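Local coordinates for beta-ketoacyl-[acyl-carrier-protein] synthase FabY (Pseudomonas aeruginosa, PDB 4CW4) that condenses acetyl-CoA with malonyl-ACP to give acetoacetyl-ACP, the primer of bacterial fatty acid synthesis, and works as a homodimer, at residues N19-S24 and S88-R93; R431-V436 and Q526-E531; A445-E450 and K507-V512. One frame throughout, in Å; residues are numbered along the deposited sequence.

Contact 1 (N19-S24 and S88-R93)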
loop_
_atom_site.group_PDB
_atom_site.type_symbol
_atom_site.label_atom_id
_atom_site.label_comp_id
_atom_site.label_asym_id
_atom_site.label_seq_id
_atom_site.Cartn_x
_atom_site.Cartn_y
_atom_site.Cartn_z
ATOM N N ASN A 19 -11.820 -6.053 -17.268
ATOM C CA ASN A 19 -10.474 -6.129 -17.818
ATOM C C ASN A 19 -10.560 -6.250 -19.330
ATOM O O ASN A 19 -11.635 -6.001 -19.900
ATOM C CB ASN A 19 -9.668 -7.248 -17.159
ATOM C CG ASN A 19 -10.240 -8.625 -17.397
ATOM O OD1 ASN A 19 -10.970 -8.863 -18.355
ATOM N ND2 ASN A 19 -9.841 -9.564 -16.552
ATOM N N ALA A 20 -9.459 -6.606 -19.978
ATOM C CA ALA A 20 -9.420 -6.644 -21.436
ATOM C C ALA A 20 -10.397 -7.647 -22.030
ATOM O O ALA A 20 -10.689 -7.577 -23.219
ATOM C CB ALA A 20 -7.998 -6.936 -21.913
ATOM N N ALA A 21 -10.901 -8.584 -21.224
ATOM C CA ALA A 21 -11.851 -9.587 -21.727
ATOM C C ALA A 21 -13.310 -9.125 -21.609
ATOM O O ALA A 21 -14.203 -9.771 -22.133
ATOM C CB ALA A 21 -11.658 -10.923 -21.000
ATOM N N GLY A 22 -13.534 -8.009 -20.930
ATOM C CA GLY A 22 -14.865 -7.451 -20.730
ATOM C C GLY A 22 -15.334 -7.432 -19.282
ATOM O O GLY A 22 -14.541 -7.325 -18.345
ATOM N N ARG A 23 -16.649 -7.511 -19.123
ATOM C CA ARG A 23 -17.307 -7.545 -17.829
ATOM C C ARG A 23 -17.113 -8.910 -17.185
ATOM O O ARG A 23 -17.383 -9.950 -17.792
ATOM C CB ARG A 23 -18.797 -7.251 -17.968
ATOM C CG ARG A 23 -19.565 -7.395 -16.654
ATOM C CD ARG A 23 -20.947 -6.784 -16.701
ATOM N NE ARG A 23 -21.859 -7.271 -17.744
ATOM C CZ ARG A 23 -22.812 -8.188 -17.585
ATOM N NH1 ARG A 23 -22.966 -8.829 -16.429
ATOM N NH2 ARG A 23 -23.620 -8.472 -18.604
ATOM N N SER A 24 -16.660 -8.910 -15.940
ATOM C CA SER A 24 -16.375 -10.164 -15.258
ATOM C C SER A 24 -17.605 -10.883 -14.744
ATOM O O SER A 24 -17.629 -12.108 -14.722
ATOM C CB SER A 24 -15.453 -9.900 -14.076
ATOM O OG SER A 24 -14.235 -9.423 -14.575
ATOM N N SER A 88 -10.683 -5.892 -30.860
ATOM C CA SER A 88 -10.735 -4.748 -29.947
ATOM C C SER A 88 -10.910 -5.156 -28.471
ATOM O O SER A 88 -11.326 -4.351 -27.628
ATOM C CB SER A 88 -11.857 -3.807 -30.349
ATOM O OG SER A 88 -11.568 -3.187 -31.586
ATOM N N THR A 89 -10.566 -6.403 -28.189
ATOM C CA THR A 89 -10.506 -6.929 -26.844
ATOM C C THR A 89 -9.172 -7.659 -26.667
ATOM O O THR A 89 -8.455 -7.898 -27.637
ATOM C CB THR A 89 -11.668 -7.906 -26.566
ATOM O OG1 THR A 89 -11.764 -8.859 -27.628
ATOM C CG2 THR A 89 -12.981 -7.150 -26.411
ATOM N N LEU A 90 -8.861 -8.005 -25.418
ATOM C CA LEU A 90 -7.668 -8.761 -25.042
ATOM C C LEU A 90 -6.391 -7.952 -25.259
ATOM O O LEU A 90 -6.442 -6.749 -25.569
ATOM C CB LEU A 90 -7.624 -10.125 -25.737
ATOM C CG LEU A 90 -8.843 -11.032 -25.508
ATOM C CD1 LEU A 90 -8.559 -12.404 -26.059
ATOM C CD2 LEU A 90 -9.246 -11.119 -24.030
ATOM N N VAL A 91 -5.248 -8.585 -25.040
ATOM C CA VAL A 91 -3.953 -7.954 -25.311
ATOM C C VAL A 91 -3.873 -7.555 -26.790
ATOM O O VAL A 91 -4.221 -8.333 -27.679
ATOM C CB VAL A 91 -2.784 -8.909 -24.975
ATOM C CG1 VAL A 91 -1.450 -8.352 -25.461
ATOM C CG2 VAL A 91 -2.759 -9.183 -23.494
ATOM N N ARG A 92 -3.424 -6.329 -27.055
ATOM C CA ARG A 92 -3.312 -5.816 -28.428
ATOM C C ARG A 92 -2.465 -4.552 -28.440
ATOM O O ARG A 92 -2.070 -4.071 -27.375
ATOM C CB ARG A 92 -4.708 -5.535 -29.005
ATOM C CG ARG A 92 -5.563 -4.572 -28.185
ATOM C CD ARG A 92 -7.047 -4.730 -28.540
ATOM N NE ARG A 92 -7.860 -3.635 -28.009
ATOM C CZ ARG A 92 -8.329 -3.555 -26.769
ATOM N NH1 ARG A 92 -8.129 -4.538 -25.892
ATOM N NH2 ARG A 92 -9.025 -2.489 -26.409
ATOM N N ARG A 93 -2.229 -3.991 -29.620
ATOM C CA ARG A 93 -1.446 -2.761 -29.729
ATOM C C ARG A 93 -2.143 -1.659 -28.940
ATOM O O ARG A 93 -3.373 -1.582 -28.902
ATOM C CB ARG A 93 -1.269 -2.345 -31.203
ATOM C CG ARG A 93 -0.138 -1.336 -31.449
ATOM C CD ARG A 93 0.119 -1.124 -32.944
ATOM N NE ARG A 93 1.460 -0.552 -33.208
ATOM C CZ ARG A 93 1.760 0.742 -33.105
ATOM N NH1 ARG A 93 0.825 1.637 -32.759
ATOM N NH2 ARG A 93 2.995 1.157 -33.359
#

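Contact 2 (R431-V436 and Q526-E531)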
loop_
_atom_site.group_PDB
_atom_site.type_symbol
_atom_site.label_atom_id
_atom_site.label_comp_id
_atom_site.label_asym_id
_atom_site.label_seq_id
_atom_site.Cartn_x
_atom_site.Cartn_y
_atom_site.Cartn_z
ATOM N N ARG A 431 -5.253 -34.810 -6.515
ATOM C CA ARG A 431 -4.523 -35.463 -7.588
ATOM C C ARG A 431 -5.263 -35.493 -8.907
ATOM O O ARG A 431 -4.631 -35.462 -9.947
ATOM C CB ARG A 431 -4.135 -36.890 -7.195
ATOM C CG ARG A 431 -2.985 -36.923 -6.207
ATOM C CD ARG A 431 -2.748 -38.340 -5.678
ATOM N NE ARG A 431 -1.570 -38.370 -4.819
ATOM C CZ ARG A 431 -1.256 -39.371 -4.003
ATOM N NH1 ARG A 431 -2.030 -40.455 -3.920
ATOM N NH2 ARG A 431 -0.162 -39.286 -3.262
ATOM N N HIS A 432 -6.589 -35.577 -8.878
ATOM C CA HIS A 432 -7.341 -35.812 -10.102
ATOM C C HIS A 432 -8.407 -34.784 -10.427
ATOM O O HIS A 432 -9.016 -34.853 -11.488
ATOM C CB HIS A 432 -7.965 -37.209 -10.036
ATOM C CG HIS A 432 -6.960 -38.293 -9.848
ATOM N ND1 HIS A 432 -6.067 -38.653 -10.834
ATOM C CD2 HIS A 432 -6.671 -39.066 -8.776
ATOM C CE1 HIS A 432 -5.291 -39.623 -10.387
ATOM N NE2 HIS A 432 -5.633 -39.888 -9.140
ATOM N N ALA A 433 -8.599 -33.804 -9.551
ATOM C CA ALA A 433 -9.617 -32.792 -9.776
ATOM C C ALA A 433 -9.162 -31.420 -9.309
ATOM O O ALA A 433 -9.974 -30.621 -8.843
ATOM C CB ALA A 433 -10.911 -33.184 -9.095
ATOM N N SER A 434 -7.869 -31.138 -9.456
ATOM C CA SER A 434 -7.366 -29.791 -9.182
ATOM C C SER A 434 -6.603 -29.248 -10.382
ATOM O O SER A 434 -6.113 -30.012 -11.212
ATOM C CB SER A 434 -6.505 -29.742 -7.901
ATOM O OG SER A 434 -5.200 -30.218 -8.124
ATOM N N PHE A 435 -6.528 -27.923 -10.471
ATOM C CA PHE A 435 -5.773 -27.252 -11.522
ATOM C C PHE A 435 -5.072 -26.029 -10.945
ATOM O O PHE A 435 -5.386 -25.571 -9.837
ATOM C CB PHE A 435 -6.653 -26.920 -12.744
ATOM C CG PHE A 435 -7.714 -25.853 -12.522
ATOM C CD1 PHE A 435 -8.823 -26.083 -11.712
ATOM C CD2 PHE A 435 -7.634 -24.638 -13.198
ATOM C CE1 PHE A 435 -9.810 -25.100 -11.554
ATOM C CE2 PHE A 435 -8.607 -23.662 -13.034
ATOM C CZ PHE A 435 -9.695 -23.900 -12.214
ATOM N N VAL A 436 -4.106 -25.525 -11.702
ATOM C CA VAL A 436 -3.310 -24.386 -11.282
ATOM C C VAL A 436 -3.542 -23.222 -12.230
ATOM O O VAL A 436 -3.424 -23.344 -13.451
ATOM C CB VAL A 436 -1.799 -24.720 -11.288
ATOM C CG1 VAL A 436 -0.963 -23.488 -10.883
ATOM C CG2 VAL A 436 -1.485 -25.909 -10.390
ATOM N N GLN A 526 -12.316 -31.447 -18.990
ATOM C CA GLN A 526 -11.998 -32.602 -18.164
ATOM C C GLN A 526 -13.233 -33.480 -17.971
ATOM O O GLN A 526 -14.315 -32.951 -17.713
ATOM C CB GLN A 526 -11.554 -32.092 -16.783
ATOM C CG GLN A 526 -10.214 -31.350 -16.727
ATOM C CD GLN A 526 -10.128 -30.070 -17.568
ATOM O OE1 GLN A 526 -11.106 -29.344 -17.770
ATOM N NE2 GLN A 526 -8.924 -29.782 -18.032
ATOM N N ASP A 527 -13.083 -34.804 -18.074
ATOM C CA ASP A 527 -14.198 -35.710 -17.836
ATOM C C ASP A 527 -14.646 -35.565 -16.388
ATOM O O ASP A 527 -15.839 -35.430 -16.107
ATOM C CB ASP A 527 -13.820 -37.173 -18.121
ATOM C CG ASP A 527 -13.818 -37.503 -19.606
ATOM O OD1 ASP A 527 -14.164 -36.621 -20.424
ATOM O OD2 ASP A 527 -13.483 -38.656 -19.953
ATOM N N LYS A 528 -13.684 -35.589 -15.472
ATOM C CA LYS A 528 -13.980 -35.415 -14.057
ATOM C C LYS A 528 -13.922 -33.916 -13.732
ATOM O O LYS A 528 -12.867 -33.299 -13.880
ATOM C CB LYS A 528 -12.958 -36.177 -13.212
ATOM C CG LYS A 528 -13.178 -36.067 -11.710
ATOM C CD LYS A 528 -12.078 -36.752 -10.926
ATOM C CE LYS A 528 -12.381 -36.678 -9.432
ATOM N NZ LYS A 528 -11.364 -37.328 -8.533
ATOM N N PRO A 529 -15.055 -33.317 -13.303
ATOM C CA PRO A 529 -15.070 -31.870 -13.037
ATOM C C PRO A 529 -13.967 -31.435 -12.083
ATOM O O PRO A 529 -13.669 -32.123 -11.118
ATOM C CB PRO A 529 -16.433 -31.640 -12.384
ATOM C CG PRO A 529 -17.285 -32.789 -12.849
ATOM C CD PRO A 529 -16.365 -33.950 -13.045
ATOM N N LEU A 530 -13.367 -30.289 -12.370
ATOM C CA LEU A 530 -12.341 -29.728 -11.509
ATOM C C LEU A 530 -13.016 -29.117 -10.285
ATOM O O LEU A 530 -14.030 -28.426 -10.410
ATOM C CB LEU A 530 -11.525 -28.703 -12.289
ATOM C CG LEU A 530 -10.647 -29.285 -13.386
ATOM C CD1 LEU A 530 -10.249 -28.209 -14.387
ATOM C CD2 LEU A 530 -9.434 -29.966 -12.788
ATOM N N GLU A 531 -12.465 -29.399 -9.106
ATOM C CA GLU A 531 -13.088 -29.034 -7.834
ATOM C C GLU A 531 -12.261 -28.053 -7.028
ATOM O O GLU A 531 -12.785 -27.426 -6.127
ATOM C CB GLU A 531 -13.338 -30.270 -6.959
ATOM C CG GLU A 531 -14.125 -31.401 -7.633
ATOM C CD GLU A 531 -15.595 -31.097 -7.852
ATOM O OE1 GLU A 531 -16.032 -29.941 -7.685
ATOM O OE2 GLU A 531 -16.325 -32.043 -8.222
#

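Contact 3 (A445-E450 and K507-V512)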
loop_
_atom_site.group_PDB
_atom_site.type_symbol
_atom_site.label_atom_id
_atom_site.label_comp_id
_atom_site.label_asym_id
_atom_site.label_seq_id
_atom_site.Cartn_x
_atom_site.Cartn_y
_atom_site.Cartn_z
ATOM N N ALA A 445 12.518 -16.213 -17.421
ATOM C CA ALA A 445 12.755 -16.618 -16.040
ATOM C C ALA A 445 11.530 -17.295 -15.440
ATOM O O ALA A 445 11.660 -18.309 -14.750
ATOM C CB ALA A 445 13.153 -15.425 -15.175
ATOM N N ASN A 446 10.347 -16.744 -15.679
ATOM C CA ASN A 446 9.161 -17.296 -15.045
ATOM C C ASN A 446 8.829 -18.679 -15.587
ATOM O O ASN A 446 8.444 -19.575 -14.836
ATOM C CB ASN A 446 7.919 -16.417 -15.184
ATOM C CG ASN A 446 6.761 -16.978 -14.373
ATOM O OD1 ASN A 446 6.747 -16.859 -13.152
ATOM N ND2 ASN A 446 5.832 -17.646 -15.032
ATOM N N ARG A 447 8.963 -18.871 -16.885
ATOM C CA ARG A 447 8.500 -20.143 -17.446
ATOM C C ARG A 447 9.306 -21.304 -16.893
ATOM O O ARG A 447 8.768 -22.372 -16.658
ATOM C CB ARG A 447 8.524 -20.108 -18.984
ATOM C CG ARG A 447 9.904 -20.169 -19.602
ATOM C CD ARG A 447 9.860 -19.900 -21.101
ATOM N NE ARG A 447 11.136 -20.233 -21.736
ATOM C CZ ARG A 447 11.742 -19.538 -22.698
ATOM N NH1 ARG A 447 11.218 -18.425 -23.172
ATOM N NH2 ARG A 447 12.885 -19.970 -23.184
ATOM N N VAL A 448 10.594 -21.069 -16.658
ATOM C CA VAL A 448 11.456 -22.089 -16.060
ATOM C C VAL A 448 11.220 -22.197 -14.541
ATOM O O VAL A 448 10.915 -23.282 -14.026
ATOM C CB VAL A 448 12.953 -21.809 -16.357
ATOM C CG1 VAL A 448 13.864 -22.751 -15.557
ATOM C CG2 VAL A 448 13.219 -21.945 -17.839
ATOM N N THR A 449 11.364 -21.079 -13.830
ATOM C CA THR A 449 11.278 -21.144 -12.373
ATOM C C THR A 449 9.901 -21.567 -11.856
ATOM O O THR A 449 9.813 -22.335 -10.904
ATOM C CB THR A 449 11.691 -19.827 -11.690
ATOM O OG1 THR A 449 10.862 -18.740 -12.132
ATOM C CG2 THR A 449 13.103 -19.531 -11.992
ATOM N N GLU A 450 8.827 -21.088 -12.481
ATOM C CA GLU A 450 7.494 -21.463 -12.037
ATOM C C GLU A 450 7.177 -22.901 -12.381
ATOM O O GLU A 450 6.611 -23.617 -11.566
ATOM C CB GLU A 450 6.403 -20.536 -12.575
ATOM C CG GLU A 450 5.068 -20.826 -11.891
ATOM C CD GLU A 450 3.886 -19.965 -12.311
ATOM O OE1 GLU A 450 3.917 -19.333 -13.389
ATOM O OE2 GLU A 450 2.870 -19.977 -11.584
ATOM N N LYS A 507 3.776 -23.962 -28.910
ATOM C CA LYS A 507 4.166 -25.079 -28.098
ATOM C C LYS A 507 4.907 -24.524 -26.899
ATOM O O LYS A 507 5.340 -23.363 -26.864
ATOM C CB LYS A 507 5.038 -26.060 -28.856
ATOM C CG LYS A 507 6.509 -25.739 -28.915
ATOM C CD LYS A 507 7.318 -27.019 -29.091
ATOM C CE LYS A 507 8.768 -26.776 -28.723
ATOM N NZ LYS A 507 9.243 -25.521 -29.347
ATOM N N VAL A 508 5.052 -25.380 -25.912
ATOM C CA VAL A 508 5.713 -25.020 -24.676
ATOM C C VAL A 508 7.217 -24.933 -24.939
ATOM O O VAL A 508 7.775 -25.769 -25.660
ATOM C CB VAL A 508 5.348 -26.067 -23.605
ATOM C CG1 VAL A 508 6.167 -25.878 -22.360
ATOM C CG2 VAL A 508 3.847 -25.990 -23.300
ATOM N N ALA A 509 7.871 -23.899 -24.415
ATOM C CA ALA A 509 9.309 -23.759 -24.625
ATOM C C ALA A 509 10.078 -24.989 -24.149
ATOM O O ALA A 509 9.700 -25.638 -23.166
ATOM C CB ALA A 509 9.856 -22.493 -23.949
ATOM N N ASP A 510 11.184 -25.275 -24.837
ATOM C CA ASP A 510 11.973 -26.463 -24.553
ATOM C C ASP A 510 12.521 -26.524 -23.132
ATOM O O ASP A 510 12.798 -27.604 -22.643
ATOM C CB ASP A 510 13.142 -26.565 -25.534
ATOM C CG ASP A 510 12.688 -26.716 -26.964
ATOM O OD1 ASP A 510 12.357 -27.855 -27.341
ATOM O OD2 ASP A 510 12.651 -25.697 -27.695
ATOM N N ASP A 511 12.677 -25.382 -22.466
ATOM C CA ASP A 511 13.274 -25.376 -21.128
ATOM C C ASP A 511 12.247 -25.440 -20.001
ATOM O O ASP A 511 12.605 -25.402 -18.832
ATOM C CB ASP A 511 14.245 -24.200 -20.939
ATOM C CG ASP A 511 13.597 -22.834 -21.137
ATOM O OD1 ASP A 511 12.348 -22.758 -21.220
ATOM O OD2 ASP A 511 14.365 -21.828 -21.180
ATOM N N VAL A 512 10.963 -25.533 -20.341
ATOM C CA VAL A 512 9.932 -25.619 -19.323
ATOM C C VAL A 512 9.900 -27.034 -18.734
ATOM O O VAL A 512 10.006 -28.023 -19.458
ATOM C CB VAL A 512 8.578 -25.244 -19.915
ATOM C CG1 VAL A 512 7.440 -25.587 -18.959
ATOM C CG2 VAL A 512 8.560 -23.745 -20.272
HETATM O O HOH W 1 13.677 -22.949 -24.193
#

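Contact 1 (N19-S24 and S88-R93)
A20 meets L90 through its backbone: the carbonyl oxygen A20 O takes the amide hydrogen of L90 N at 2.9 Å in a nearly straight bond (168°). The small methyl A20 CB packs 3.6 Å from L90 CA, so the two backbones can approach closely. T89 borders the same carbonyl with its CB, 3.5 Å from A20 O, while its hydroxyl is used elsewhere, bonded to I85 O and to R32 NE. L90 starts out away from the turn, but with CG beside its own backbone N (chi1 -56°) the chain bends back and lays CD2 against A21, 3.9 Å from A21 CB. A branched, flexible leucine can make that return, and A21 offers it a small apolar surface. The turn itself is type I, running from N19 to G22, and N19 OD1 braces it by accepting from A21 N at 2.9 Å in an Asx turn. G22 closes it with a positive phi of 115°, a backbone shape that glycine takes readily, because it has no CB to collide with the carbonyl oxygen of A21. Within 88-93, R92 folds back on its own segment: its NH1 donates in the guanidinium plane to a lone pair of L90 O at 2.8 Å, and NH1 also serves Q172 O. The arrangement is that of an Asx-braced beta turn joining antiparallel strands 10-19 and 22-23, held by one main-chain bond to the loop that leads from helix 74-87 into strand 91-93.

Contact 2 (R431-V436 and Q526-E531)
K528 lies alongside H432 and A433. Its CB points toward the other segment, and from there the chain leaves with CG anti to the backbone N (chi1 -180°) and stays extended to the tip. The first contact comes at CD, 3.6 Å from H432 O, and CE rests 3.8 Å from the methyl A433 CB. At the end NZ reaches H432 CB at 3.7 Å and has a long, weak ion pair with D428. Lysine suits this exposed rim because its methylenes can cover the small alanine while the ammonium group stays near the surface. A433 is the buried middle of the contact. Its CB also lies 3.6 Å from P529 O, and its carbonyl oxygen A433 O accepts from E531 N at 2.8 Å in an almost straight bond (172°). Deeper in, L530 and F435 cross at about a right angle. One methyl, L530 CD1, approaches F435 CD1 obliquely at 3.7 Å, while the other, CD2, lies beside S434 O; the two methyls thus touch ring and backbone separately. In F435, with CB already directed at the other segment, a CG placed between the backbone N and carbonyl carbon (chi1 68°) sets CG and CD1 beside L530 CD1. E531 sets its CG 4.0 Å from A433 CB, then bends, carrying the carboxylate away to S551 and R553. Strand 434-437 runs parallel to strand 532-539, and the E531 N to A433 O bond continues the backbone bonding that A433 and F435 make with V532. On the inner side, T493 and F494 of helix 482-496 pack against F435, and T493 also touches L530.

Contact 3 (A445-E450 and K507-V512)
R447 and D511 cross at about a right angle, and the arginine grips the carboxylate side-on with two nitrogens. R447 NE gives the shorter and straighter bond, 2.8 Å to D511 OD1 at 166°, lying in the guanidinium plane and using the oxygen's syn lone pair. R447 NH2 reaches D511 OD2 at 3.1 Å, but this partner is tilted from the guanidinium plane, since the two flat groups are turned 45° against each other. The salt bridge is therefore twisted, flat at NE and tilted at NH2. R447 CG sits between its backbone N and carbonyl carbon (chi1 73°), and the chain then runs extended to NE, carrying the guanidinium from the helix out to the turn. Over one face of the guanidinium lies the methyl of A509, with A509 CB 3.4 Å from R447 NE; a small side chain lets the flat cation come this close. The aliphatic start of the arginine is used as well, V512 CG2 crossing it 3.9 Å from R447 CB. On the carboxylate, V448 CG2 presses at 3.4 Å from D511 CG, so the branched valine backs the group that the arginine holds. A water accepts weakly from R447 NH2 and from the backbone amide D511 N, bridging guanidinium and turn, while R447 NH1 turns to N358 and thereby gives the guanidinium a further hold. The type I turn A509 to V512 thus stands against the side of helix 444-461, close to its start. It belongs to the loop between helix 482-496 and strand 517-519, where V512 also touches I519 of that strand and A509 pairs through its backbone with F355.

Overall arrangement
The centres of the three contacts lie 23 to 27 Å apart, and two contacts are near predicted active-site histidines. In contact 1, the V91 side chain lies about 8 Å from that of H477; in contact 3, the R447 side chain lies about 10 Å from that of H439, and E450 OE2 of the same helical segment accepts from H439 N. Contact 2 lies away from the annotated sites. Contacts 2 and 3 are the closest pair, nearest atoms about 5 Å apart without touching, and strand 434-437 of the former is followed in the chain by helix 444-461 of the latter. Contact 1 closes before either begins, with its nearest atoms about 14 Å from contact 2 and 15 Å from contact 3.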